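Local coordinates for protein NAD(P)-dependent oxidoreductase (Pseudomonas putida, PDB 7A3W) that reduces imines with NADPH, and probably acts in both conjugate reduction of enimines and reductive amination, at residues Gly194-Ser199 and Asn260-Ser265; Leu120-Gly125 and Ser146-Ala151; Thr95-Ser100 and Ile140-Asn145; Asp80-Leu85 and Glu108-Arg113. All coordinates share one frame; numbering follows the deposited sequence. Where two conformers were deposited one is given.

Contact 1: Gly194-Ser199 and Asn260-Ser265; sequences GAVLAS and NAPHAS
Leu197, in the helix segment 194-199, and Ala261, in the turn between two later helices, bring their CA atoms within 6.0 Å of each other. Only Ala261 and Pro262 of segment 260-265 are extended. Asn260, with a positive phi of 51°, closes a Schellman motif at the end of helix 242-258; Ala261 and Pro262 then run past helix 173-200, and His263 takes the N-cap position of helix 264-278. The contact itself is small and wholly apolar. Val196 points at the turn and touches it with a single branch: its CG1 lies 3.8 Å from Ala261 CB and 4.1 Å from Pro262 CD. The methyl reaches both because it stands anti to the backbone N (chi1 167°), while CG2 is turned to the other side of the side chain. Pro262 offers the ring carbon next to its nitrogen, and its side chain crosses that of Val196 at about a right angle. The methyl of Ala261 also approaches the helix backbone, with CB 4.5 Å from Leu197 N, consistent with the close approach of the turn. Around this point in the C-terminal helical domain, Leu256 of helix 242-258 covers both Leu197 and Ala261. Glu193 of helix 173-200 accepts a hydrogen bond from Ser265 N, and Tyr272 of the second subunit packs on Pro262, placing the turn at the dimer interface.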
loop_
_atom_site.group_PDB
_atom_site.type_symbol
_atom_site.label_atom_id
_atom_site.label_comp_id
_atom_site.label_asym_id
_atom_site.label_seq_id
_atom_site.Cartn_x
_atom_site.Cartn_y
_atom_site.Cartn_z
ATOM N N GLY B 194 9.490 3.732 4.903
ATOM C CA GLY B 194 9.901 2.562 5.700
ATOM C C GLY B 194 11.255 2.002 5.281
ATOM O O GLY B 194 12.074 1.671 6.164
ATOM N N ALA B 195 11.498 1.871 3.978
ATOM C CA ALA B 195 12.750 1.298 3.448
ATOM C C ALA B 195 13.905 2.190 3.900
ATOM O O ALA B 195 14.961 1.652 4.291
ATOM C CB ALA B 195 12.688 1.179 1.950
ATOM N N VAL B 196 13.690 3.503 3.931
ATOM C CA VAL B 196 14.740 4.457 4.373
ATOM C C VAL B 196 14.989 4.261 5.873
ATOM O O VAL B 196 16.173 4.124 6.262
ATOM C CB VAL B 196 14.402 5.901 3.992
ATOM C CG1 VAL B 196 15.300 6.880 4.723
ATOM C CG2 VAL B 196 14.487 6.105 2.490
ATOM N N LEU B 197 13.939 4.193 6.693
ATOM C CA LEU B 197 14.122 3.932 8.148
ATOM C C LEU B 197 14.892 2.621 8.331
ATOM O O LEU B 197 15.865 2.587 9.116
ATOM C CB LEU B 197 12.762 3.900 8.855
ATOM C CG LEU B 197 12.820 3.754 10.385
ATOM C CD1 LEU B 197 13.634 4.878 11.009
ATOM C CD2 LEU B 197 11.423 3.762 10.987
ATOM N N ALA B 198 14.508 1.559 7.635
ATOM C CA ALA B 198 15.163 0.240 7.802
ATOM C C ALA B 198 16.654 0.361 7.472
ATOM O O ALA B 198 17.506 -0.105 8.248
ATOM C CB ALA B 198 14.509 -0.772 6.924
ATOM N N SER B 199 16.949 1.010 6.346
ATOM C CA SER B 199 18.318 1.243 5.852
ATOM C C SER B 199 19.131 1.984 6.919
ATOM O O SER B 199 20.298 1.584 7.132
ATOM C CB SER B 199 18.298 1.980 4.534
ATOM O OG SER B 199 19.608 2.360 4.165
ATOM N N ASN B 260 16.801 10.781 11.164
ATOM C CA ASN B 260 16.765 11.870 10.152
ATOM C C ASN B 260 16.206 11.351 8.824
ATOM O O ASN B 260 16.649 11.813 7.751
ATOM C CB ASN B 260 18.145 12.498 10.009
ATOM C CG ASN B 260 18.403 13.381 11.203
ATOM O OD1 ASN B 260 19.138 13.006 12.108
ATOM N ND2 ASN B 260 17.728 14.517 11.251
ATOM N N ALA B 261 15.269 10.407 8.891
ATOM C CA ALA B 261 14.536 9.902 7.720
ATOM C C ALA B 261 13.319 10.803 7.512
ATOM O O ALA B 261 12.754 11.328 8.460
ATOM C CB ALA B 261 14.156 8.467 7.923
ATOM N N PRO B 262 12.874 11.016 6.264
ATOM C CA PRO B 262 11.626 11.735 6.007
ATOM C C PRO B 262 10.415 10.986 6.580
ATOM O O PRO B 262 10.421 9.750 6.622
ATOM C CB PRO B 262 11.510 11.821 4.483
ATOM C CG PRO B 262 12.846 11.348 3.944
ATOM C CD PRO B 262 13.558 10.589 5.046
ATOM N N HIS B 263 9.387 11.744 6.960
ATOM C CA HIS B 263 8.199 11.235 7.683
ATOM C C HIS B 263 6.916 11.923 7.216
ATOM O O HIS B 263 5.947 11.951 7.996
ATOM C CB HIS B 263 8.442 11.376 9.187
ATOM C CG HIS B 263 8.793 12.759 9.608
ATOM N ND1 HIS B 263 7.841 13.731 9.795
ATOM C CD2 HIS B 263 9.980 13.339 9.871
ATOM C CE1 HIS B 263 8.421 14.852 10.177
ATOM N NE2 HIS B 263 9.725 14.642 10.237
ATOM N N ALA B 264 6.864 12.396 5.970
ATOM C CA ALA B 264 5.673 13.075 5.409
ATOM C C ALA B 264 4.483 12.108 5.311
ATOM O O ALA B 264 3.316 12.519 5.482
ATOM C CB ALA B 264 6.011 13.650 4.060
ATOM N N SER B 265 4.733 10.860 4.952
ATOM C CA SER B 265 3.641 9.876 4.824
ATOM C C SER B 265 3.073 9.550 6.216
ATOM O O SER B 265 1.869 9.451 6.362
ATOM C CB SER B 265 4.119 8.646 4.110
ATOM O OG SER B 265 3.014 7.800 3.886
#

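Contact 2: Leu120-Gly125 and Ser146-Ala151; sequences LYVDAG and SDAYHA
On the strand whose Leu120 and Val122 meet Ala148 and Tyr149 of the helix, Asp123 OD1 is a polar atom held twice, by a salt bridge from Lys75 NZ and by a weak hydrogen bond from Tyr121 OH at 2.6 Å. Tyr121 and Asp123 belong to the other face of the sheet, and across the contact only carbon-rich surfaces pack. Strand and helix axes approach to 7.9 Å and are inclined at 74°, so the helix crosses the strand steeply and meets it with the neighbouring residues Ala148 and Tyr149. Ala148 is the centre of the packing. Its CB points at the strand and sits 3.8 Å from Leu120 CB, with CG and CD2 of the same leucine almost as near, so the methyl rests against one flank of that side chain. Val122 comes from further along the strand: its CG2, anti to the carbonyl carbon, lies 4.4 Å from Ala148 CB and 4.2 Å from Tyr149 N. That same methyl is 4.4 Å from Tyr149 CB, while CG1 lies obliquely to the tyrosine ring, which goes on to meet the rings of Tyr142 and Phe165. Alternate residues of the strand thus serve separate layers, Leu120 and Val122 facing helix 146-157 and Tyr121 facing helix 104-116, the three-layer alpha/beta/alpha sandwich of a Rossmann-type nucleotide-binding domain.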
loop_
_atom_site.group_PDB
_atom_site.type_symbol
_atom_site.label_atom_id
_atom_site.label_comp_id
_atom_site.label_asym_id
_atom_site.label_seq_id
_atom_site.Cartn_x
_atom_site.Cartn_y
_atom_site.Cartn_z
ATOM N N LEU B 120 -17.069 7.105 -31.809
ATOM C CA LEU B 120 -17.475 6.414 -30.563
ATOM C C LEU B 120 -16.324 6.589 -29.578
ATOM O O LEU B 120 -15.167 6.472 -30.020
ATOM C CB LEU B 120 -17.671 4.925 -30.842
ATOM C CG LEU B 120 -19.001 4.434 -31.416
ATOM C CD1 LEU B 120 -19.857 5.529 -31.996
ATOM C CD2 LEU B 120 -18.736 3.346 -32.439
ATOM N N TYR B 121 -16.613 6.831 -28.302
ATOM C CA TYR B 121 -15.592 7.217 -27.303
ATOM C C TYR B 121 -15.615 6.282 -26.101
ATOM O O TYR B 121 -16.689 6.024 -25.477
ATOM C CB TYR B 121 -15.808 8.654 -26.837
ATOM C CG TYR B 121 -14.709 9.132 -25.933
ATOM C CD1 TYR B 121 -13.416 9.299 -26.399
ATOM C CD2 TYR B 121 -14.934 9.332 -24.582
ATOM C CE1 TYR B 121 -12.390 9.717 -25.559
ATOM C CE2 TYR B 121 -13.921 9.732 -23.726
ATOM C CZ TYR B 121 -12.648 9.941 -24.215
ATOM O OH TYR B 121 -11.679 10.370 -23.348
ATOM N N VAL B 122 -14.422 5.796 -25.753
ATOM C CA VAL B 122 -14.164 5.002 -24.534
ATOM C C VAL B 122 -12.999 5.677 -23.815
ATOM O O VAL B 122 -11.961 5.889 -24.441
ATOM C CB VAL B 122 -13.872 3.533 -24.887
ATOM C CG1 VAL B 122 -13.656 2.698 -23.646
ATOM C CG2 VAL B 122 -14.993 2.962 -25.728
ATOM N N ASP B 123 -13.192 5.999 -22.540
ATOM C CA ASP B 123 -12.114 6.545 -21.687
ATOM C C ASP B 123 -11.465 5.373 -20.954
ATOM O O ASP B 123 -12.146 4.355 -20.702
ATOM C CB ASP B 123 -12.653 7.630 -20.763
ATOM C CG ASP B 123 -11.512 8.530 -20.328
ATOM O OD1 ASP B 123 -10.932 9.140 -21.227
ATOM O OD2 ASP B 123 -11.195 8.562 -19.119
ATOM N N ALA B 124 -10.165 5.440 -20.680
ATOM C CA ALA B 124 -9.434 4.261 -20.174
ATOM C C ALA B 124 -8.301 4.710 -19.251
ATOM O O ALA B 124 -7.958 5.919 -19.189
ATOM C CB ALA B 124 -8.961 3.389 -21.306
ATOM N N GLY B 125 -7.844 3.790 -18.430
ATOM C CA GLY B 125 -6.781 4.069 -17.456
ATOM C C GLY B 125 -5.929 2.829 -17.312
ATOM O O GLY B 125 -6.497 1.753 -17.032
ATOM N N SER B 146 -20.573 1.210 -24.589
ATOM C CA SER B 146 -20.523 -0.233 -24.268
ATOM C C SER B 146 -20.419 -1.051 -25.557
ATOM O O SER B 146 -19.629 -2.028 -25.568
ATOM C CB SER B 146 -21.697 -0.646 -23.429
ATOM O OG SER B 146 -21.674 -2.042 -23.257
ATOM N N ASP B 147 -21.186 -0.699 -26.586
ATOM C CA ASP B 147 -21.198 -1.448 -27.875
ATOM C C ASP B 147 -19.786 -1.387 -28.476
ATOM O O ASP B 147 -19.259 -2.432 -28.926
ATOM C CB ASP B 147 -22.279 -0.913 -28.823
ATOM C CG ASP B 147 -23.707 -1.249 -28.385
ATOM O OD1 ASP B 147 -23.876 -2.066 -27.453
ATOM O OD2 ASP B 147 -24.650 -0.689 -28.969
ATOM N N ALA B 148 -19.185 -0.196 -28.447
ATOM C CA ALA B 148 -17.852 0.098 -29.012
ATOM C C ALA B 148 -16.779 -0.666 -28.228
ATOM O O ALA B 148 -15.969 -1.387 -28.834
ATOM C CB ALA B 148 -17.607 1.592 -28.978
ATOM N N TYR B 149 -16.807 -0.585 -26.903
ATOM C CA TYR B 149 -15.844 -1.339 -26.062
ATOM C C TYR B 149 -15.946 -2.833 -26.378
ATOM O O TYR B 149 -14.934 -3.488 -26.683
ATOM C CB TYR B 149 -16.057 -1.097 -24.572
ATOM C CG TYR B 149 -15.159 -2.000 -23.769
ATOM C CD1 TYR B 149 -13.791 -1.753 -23.718
ATOM C CD2 TYR B 149 -15.655 -3.134 -23.136
ATOM C CE1 TYR B 149 -12.922 -2.619 -23.065
ATOM C CE2 TYR B 149 -14.807 -3.973 -22.431
ATOM C CZ TYR B 149 -13.441 -3.733 -22.416
ATOM O OH TYR B 149 -12.603 -4.559 -21.732
ATOM N N HIS B 150 -17.147 -3.382 -26.303
ATOM C CA HIS B 150 -17.328 -4.844 -26.496
ATOM C C HIS B 150 -16.892 -5.240 -27.908
ATOM O O HIS B 150 -16.266 -6.309 -28.049
ATOM C CB HIS B 150 -18.733 -5.288 -26.059
ATOM C CG HIS B 150 -18.907 -5.193 -24.579
ATOM N ND1 HIS B 150 -18.387 -6.122 -23.709
ATOM C CD2 HIS B 150 -19.490 -4.249 -23.805
ATOM C CE1 HIS B 150 -18.666 -5.765 -22.467
ATOM N NE2 HIS B 150 -19.336 -4.616 -22.496
ATOM N N ALA B 151 -17.173 -4.424 -28.922
ATOM C CA ALA B 151 -16.720 -4.676 -30.314
ATOM C C ALA B 151 -15.183 -4.822 -30.352
ATOM O O ALA B 151 -14.660 -5.708 -31.074
ATOM C CB ALA B 151 -17.230 -3.601 -31.223
#

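Contact 3: Thr95-Ser100 and Ile140-Asn145; sequences TIVNMS and ILYSGN
In the Rossmann-type sheet, strands 95-98 and 140-144 flank strand 120-126, and side chains of Val97, Met99, Ile140 and Tyr142 bridge over it on one face. The backbones are not direct neighbours, the CA atoms of Val97 and Tyr142 being 8.5 Å apart. Tyr142 spans much of this gap. Its CG stands anti to the carbonyl carbon (chi1 -59°), which brings the far end of the ring nearer to segment 95-100 than its first bond alone would suggest. Val97 CG1 then meets the ring at its edge, in plane, 3.9 Å from Tyr142 CE1. Met99 runs out as a straight chain beyond CG and delivers its terminal methyl to two partners: CE is 3.8 Å from Tyr142 OH and 4.1 Å from Ile140 CD1. Within its own strand, Ile140 lays CG2 over one face of the tyrosine ring, offset toward the rim, which limits how the ring can turn. At the strand end an Asx turn, Ser100 N to Asn98 OD1 at 3.2 Å, bends the chain at Ser100, a residue of the NADPH pocket. An alanine in place of Tyr142 is likely to open a gap over strand 120-126 and deprive Val97 CG1 and the Met99 methyl of the ring they rest against. The direct contact between the segments is apolar side-chain packing, which the ring shares with Met99 and Ile140, while the backbones, too far apart to pair, are linked through hydrogen bonds to strand 120-126.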
loop_
_atom_site.group_PDB
_atom_site.type_symbol
_atom_site.label_atom_id
_atom_site.label_comp_id
_atom_site.label_asym_id
_atom_site.label_seq_id
_atom_site.Cartn_x
_atom_site.Cartn_y
_atom_site.Cartn_z
ATOM N N THR B 95 -13.714 3.864 -33.090
ATOM C CA THR B 95 -13.710 3.918 -31.614
ATOM C C THR B 95 -12.409 4.580 -31.182
ATOM O O THR B 95 -11.335 4.068 -31.513
ATOM C CB THR B 95 -13.875 2.538 -30.986
ATOM O OG1 THR B 95 -15.175 2.110 -31.382
ATOM C CG2 THR B 95 -13.757 2.532 -29.481
ATOM N N ILE B 96 -12.536 5.711 -30.520
ATOM C CA ILE B 96 -11.402 6.382 -29.841
ATOM C C ILE B 96 -11.336 5.864 -28.399
ATOM O O ILE B 96 -12.322 5.988 -27.692
ATOM C CB ILE B 96 -11.604 7.902 -29.885
ATOM C CG1 ILE B 96 -11.538 8.417 -31.321
ATOM C CG2 ILE B 96 -10.609 8.597 -28.982
ATOM C CD1 ILE B 96 -10.149 8.638 -31.802
ATOM N N VAL B 97 -10.182 5.336 -27.993
ATOM C CA VAL B 97 -9.889 4.867 -26.615
ATOM C C VAL B 97 -8.773 5.746 -26.071
ATOM O O VAL B 97 -7.653 5.630 -26.528
ATOM C CB VAL B 97 -9.498 3.389 -26.557
ATOM C CG1 VAL B 97 -9.304 2.943 -25.119
ATOM C CG2 VAL B 97 -10.547 2.519 -27.228
ATOM N N ASN B 98 -9.114 6.604 -25.117
ATOM C CA ASN B 98 -8.175 7.592 -24.559
ATOM C C ASN B 98 -7.570 7.039 -23.268
ATOM O O ASN B 98 -8.257 7.070 -22.223
ATOM C CB ASN B 98 -8.955 8.877 -24.357
ATOM C CG ASN B 98 -8.097 10.012 -23.877
ATOM O OD1 ASN B 98 -6.900 9.839 -23.642
ATOM N ND2 ASN B 98 -8.756 11.150 -23.665
ATOM N N MET B 99 -6.320 6.549 -23.322
ATOM C CA MET B 99 -5.579 5.990 -22.168
ATOM C C MET B 99 -4.635 7.013 -21.529
ATOM O O MET B 99 -3.795 6.621 -20.672
ATOM C CB MET B 99 -4.782 4.764 -22.627
ATOM C CG MET B 99 -5.689 3.658 -23.054
ATOM S SD MET B 99 -4.700 2.254 -23.524
ATOM C CE MET B 99 -5.993 1.131 -24.062
ATOM N N SER B 100 -4.817 8.292 -21.847
ATOM C CA SER B 100 -4.012 9.412 -21.303
ATOM C C SER B 100 -4.638 9.879 -19.981
ATOM O O SER B 100 -5.864 9.901 -19.876
ATOM C CB SER B 100 -3.897 10.513 -22.325
ATOM O OG SER B 100 -3.896 11.790 -21.708
ATOM N N ILE B 140 -6.407 -2.757 -17.477
ATOM C CA ILE B 140 -6.802 -1.411 -17.953
ATOM C C ILE B 140 -8.278 -1.232 -17.596
ATOM O O ILE B 140 -9.085 -2.179 -17.755
ATOM C CB ILE B 140 -6.509 -1.255 -19.458
ATOM C CG1 ILE B 140 -5.018 -1.456 -19.712
ATOM C CG2 ILE B 140 -7.005 0.096 -19.975
ATOM C CD1 ILE B 140 -4.614 -1.493 -21.185
ATOM N N LEU B 141 -8.584 -0.059 -17.072
ATOM C CA LEU B 141 -9.958 0.360 -16.748
ATOM C C LEU B 141 -10.555 1.000 -17.996
ATOM O O LEU B 141 -9.823 1.758 -18.657
ATOM C CB LEU B 141 -9.867 1.402 -15.629
ATOM C CG LEU B 141 -9.219 0.948 -14.319
ATOM C CD1 LEU B 141 -9.354 2.069 -13.297
ATOM C CD2 LEU B 141 -9.839 -0.353 -13.804
ATOM N N TYR B 142 -11.844 0.767 -18.248
ATOM C CA TYR B 142 -12.566 1.377 -19.386
ATOM C C TYR B 142 -13.934 1.864 -18.924
ATOM O O TYR B 142 -14.572 1.186 -18.068
ATOM C CB TYR B 142 -12.761 0.376 -20.519
ATOM C CG TYR B 142 -11.498 -0.204 -21.092
ATOM C CD1 TYR B 142 -10.812 0.433 -22.112
ATOM C CD2 TYR B 142 -10.996 -1.406 -20.625
ATOM C CE1 TYR B 142 -9.661 -0.110 -22.650
ATOM C CE2 TYR B 142 -9.860 -1.979 -21.174
ATOM C CZ TYR B 142 -9.177 -1.318 -22.184
ATOM O OH TYR B 142 -8.023 -1.827 -22.694
ATOM N N SER B 143 -14.384 2.956 -19.526
ATOM C CA SER B 143 -15.773 3.445 -19.389
ATOM C C SER B 143 -16.183 4.173 -20.662
ATOM O O SER B 143 -15.320 4.727 -21.359
ATOM C CB SER B 143 -15.963 4.298 -18.159
ATOM O OG SER B 143 -15.392 5.593 -18.339
ATOM N N GLY B 144 -17.477 4.130 -20.983
ATOM C CA GLY B 144 -18.017 4.825 -22.161
ATOM C C GLY B 144 -18.814 3.844 -22.992
ATOM O O GLY B 144 -19.394 2.914 -22.428
ATOM N N ASN B 145 -18.822 4.065 -24.292
ATOM C CA ASN B 145 -19.718 3.380 -25.234
ATOM C C ASN B 145 -19.530 1.877 -25.076
ATOM O O ASN B 145 -18.444 1.357 -25.366
ATOM C CB ASN B 145 -19.436 3.876 -26.642
ATOM C CG ASN B 145 -20.434 3.361 -27.635
ATOM O OD1 ASN B 145 -20.740 2.170 -27.644
ATOM N ND2 ASN B 145 -20.899 4.259 -28.479
#

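Contact 4: Asp80-Leu85 and Glu108-Arg113; sequences DVLSSL and ERIAKR
Leu82, in the last turn of helix 75-83, faces Arg113 of helix 104-116 across a CA separation of 7.4 Å, the nearest CA pair of the two segments. Leu82 supplies most of one side of the contact. Its CD2 reaches between two residues of the other helix, 4.1 Å from Arg113 CB and 4.2 Å from Ile110 CG2, so the methyl is seated against successive turns. Leu82 crosses Ile110 at about a right angle; the branch it meets is CG2, which stands anti to the backbone N of the isoleucine. Against Arg113 the fit is lengthwise instead. The two side chains slide past each other in opposite directions, and Arg113 CD comes back to within 4.1 Å of Leu82 CB. Bends at chi2 (-149°) and chi3 (127°) fold the arginine along the leucine, so that its methylene groups, rather than its guanidinium, make the contact. Near the end of helix 75-83, Val81 O accepts two hydrogen bonds from the same face of its plane, one from Ser84 OG at 2.9 Å and one from Ser84 N, which holds the chain as it leaves the helix. Ile110 also packs on Phe78 and on Tyr121 of strand 120-126, tying this helix pair to the sheet beneath. No hydrogen bond or salt bridge joins the segments: across this contact Leu82 meets carbon atoms, and Arg113, at the partly exposed border, covers it with the aliphatic part of a charged side chain.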
loop_
_atom_site.group_PDB
_atom_site.type_symbol
_atom_site.label_atom_id
_atom_site.label_comp_id
_atom_site.label_asym_id
_atom_site.label_seq_id
_atom_site.Cartn_x
_atom_site.Cartn_y
_atom_site.Cartn_z
ATOM N N ASP B 80 -6.007 19.348 -28.123
ATOM C CA ASP B 80 -5.256 20.154 -29.131
ATOM C C ASP B 80 -5.171 19.388 -30.462
ATOM O O ASP B 80 -5.342 20.001 -31.533
ATOM C CB ASP B 80 -3.857 20.507 -28.625
ATOM C CG ASP B 80 -3.884 21.381 -27.387
ATOM O OD1 ASP B 80 -4.901 22.066 -27.171
ATOM O OD2 ASP B 80 -2.899 21.352 -26.648
ATOM N N VAL B 81 -4.915 18.085 -30.420
ATOM C CA VAL B 81 -4.915 17.232 -31.645
ATOM C C VAL B 81 -6.296 17.314 -32.322
ATOM O O VAL B 81 -6.349 17.554 -33.530
ATOM C CB VAL B 81 -4.499 15.791 -31.322
ATOM C CG1 VAL B 81 -4.801 14.849 -32.482
ATOM C CG2 VAL B 81 -3.030 15.734 -30.906
ATOM N N LEU B 82 -7.383 17.126 -31.573
ATOM C CA LEU B 82 -8.769 17.251 -32.101
ATOM C C LEU B 82 -8.955 18.629 -32.762
ATOM O O LEU B 82 -9.488 18.670 -33.876
ATOM C CB LEU B 82 -9.767 17.050 -30.954
ATOM C CG LEU B 82 -10.438 15.674 -30.847
ATOM C CD1 LEU B 82 -9.662 14.555 -31.524
ATOM C CD2 LEU B 82 -10.714 15.319 -29.393
ATOM N N SER B 83 -8.508 19.707 -32.112
ATOM C CA SER B 83 -8.677 21.111 -32.570
ATOM C C SER B 83 -8.004 21.354 -33.923
ATOM O O SER B 83 -8.435 22.284 -34.615
ATOM C CB SER B 83 -8.162 22.091 -31.565
ATOM O OG SER B 83 -9.080 22.209 -30.503
ATOM N N SER B 84 -6.976 20.589 -34.281
ATOM C CA SER B 84 -6.216 20.787 -35.541
ATOM C C SER B 84 -6.740 19.858 -36.643
ATOM O O SER B 84 -6.162 19.856 -37.728
ATOM C CB SER B 84 -4.747 20.591 -35.299
ATOM O OG SER B 84 -4.470 19.217 -35.081
ATOM N N LEU B 85 -7.755 19.053 -36.359
ATOM C CA LEU B 85 -8.453 18.222 -37.376
ATOM C C LEU B 85 -9.367 19.127 -38.198
ATOM O O LEU B 85 -9.933 20.080 -37.643
ATOM C CB LEU B 85 -9.336 17.179 -36.676
ATOM C CG LEU B 85 -8.790 15.771 -36.512
ATOM C CD1 LEU B 85 -7.298 15.742 -36.282
ATOM C CD2 LEU B 85 -9.527 15.074 -35.382
ATOM N N GLU B 108 -15.136 15.105 -20.655
ATOM C CA GLU B 108 -16.444 15.626 -21.116
ATOM C C GLU B 108 -16.240 16.365 -22.443
ATOM O O GLU B 108 -17.013 16.109 -23.390
ATOM C CB GLU B 108 -17.105 16.480 -20.042
ATOM C CG GLU B 108 -17.713 15.636 -18.940
ATOM C CD GLU B 108 -18.502 16.343 -17.860
ATOM O OE1 GLU B 108 -18.226 17.540 -17.592
ATOM O OE2 GLU B 108 -19.400 15.690 -17.297
ATOM N N ARG B 109 -15.239 17.248 -22.523
ATOM C CA ARG B 109 -14.913 18.022 -23.752
ATOM C C ARG B 109 -14.568 17.057 -24.892
ATOM O O ARG B 109 -15.100 17.236 -26.011
ATOM C CB ARG B 109 -13.775 19.005 -23.479
ATOM C CG ARG B 109 -14.183 20.182 -22.605
ATOM C CD ARG B 109 -13.144 21.284 -22.586
ATOM N NE ARG B 109 -13.632 22.454 -21.871
ATOM N N ILE B 110 -13.738 16.055 -24.612
ATOM C CA ILE B 110 -13.276 15.092 -25.648
ATOM C C ILE B 110 -14.463 14.271 -26.139
ATOM O O ILE B 110 -14.621 14.176 -27.372
ATOM C CB ILE B 110 -12.123 14.226 -25.142
ATOM C CG1 ILE B 110 -10.875 15.083 -24.949
ATOM C CG2 ILE B 110 -11.859 13.068 -26.082
ATOM C CD1 ILE B 110 -9.831 14.437 -24.061
ATOM N N ALA B 111 -15.292 13.753 -25.237
ATOM C CA ALA B 111 -16.460 12.917 -25.615
ATOM C C ALA B 111 -17.374 13.718 -26.565
ATOM O O ALA B 111 -17.875 13.134 -27.526
ATOM C CB ALA B 111 -17.211 12.443 -24.395
ATOM N N LYS B 112 -17.550 15.013 -26.297
ATOM C CA LYS B 112 -18.410 15.918 -27.083
ATOM C C LYS B 112 -17.814 16.057 -28.490
ATOM O O LYS B 112 -18.533 15.769 -29.463
ATOM C CB LYS B 112 -18.521 17.258 -26.344
ATOM C CG LYS B 112 -19.452 18.284 -26.952
ATOM C CD LYS B 112 -19.095 19.727 -26.586
ATOM N N ARG B 113 -16.534 16.440 -28.588
ATOM C CA ARG B 113 -15.830 16.611 -29.885
ATOM C C ARG B 113 -15.873 15.293 -30.680
ATOM O O ARG B 113 -16.195 15.376 -31.857
ATOM C CB ARG B 113 -14.391 17.099 -29.666
ATOM C CG ARG B 113 -14.291 18.532 -29.168
ATOM C CD ARG B 113 -13.006 19.216 -29.663
ATOM N NE ARG B 113 -13.277 20.485 -30.321
ATOM C CZ ARG B 113 -13.745 20.621 -31.569
ATOM N NH1 ARG B 113 -13.982 19.561 -32.330
ATOM N NH2 ARG B 113 -13.968 21.832 -32.052
#

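Contacts 2, 3 and 4 all lie in the N-terminal NAD-binding domain, whereas contact 1 belongs to the C-terminal helical domain, its centre 38 to 44 Å from theirs. Contacts 2 and 3 have centres 5 Å apart and share the sheet, with strand 120-126 lying between strands 95-98 and 140-144; their segments alternate along the chain. Contact 2 packs helix 146-157 on one face of this sheet and contact 3 joins strands within it. Contact 4, about 15 Å from contact 3 between centres, pairs helices in the layer on the other face and reaches the sheet where Ile110 meets Tyr121. Contact 1 comes last in the chain and lies at the dimer interface.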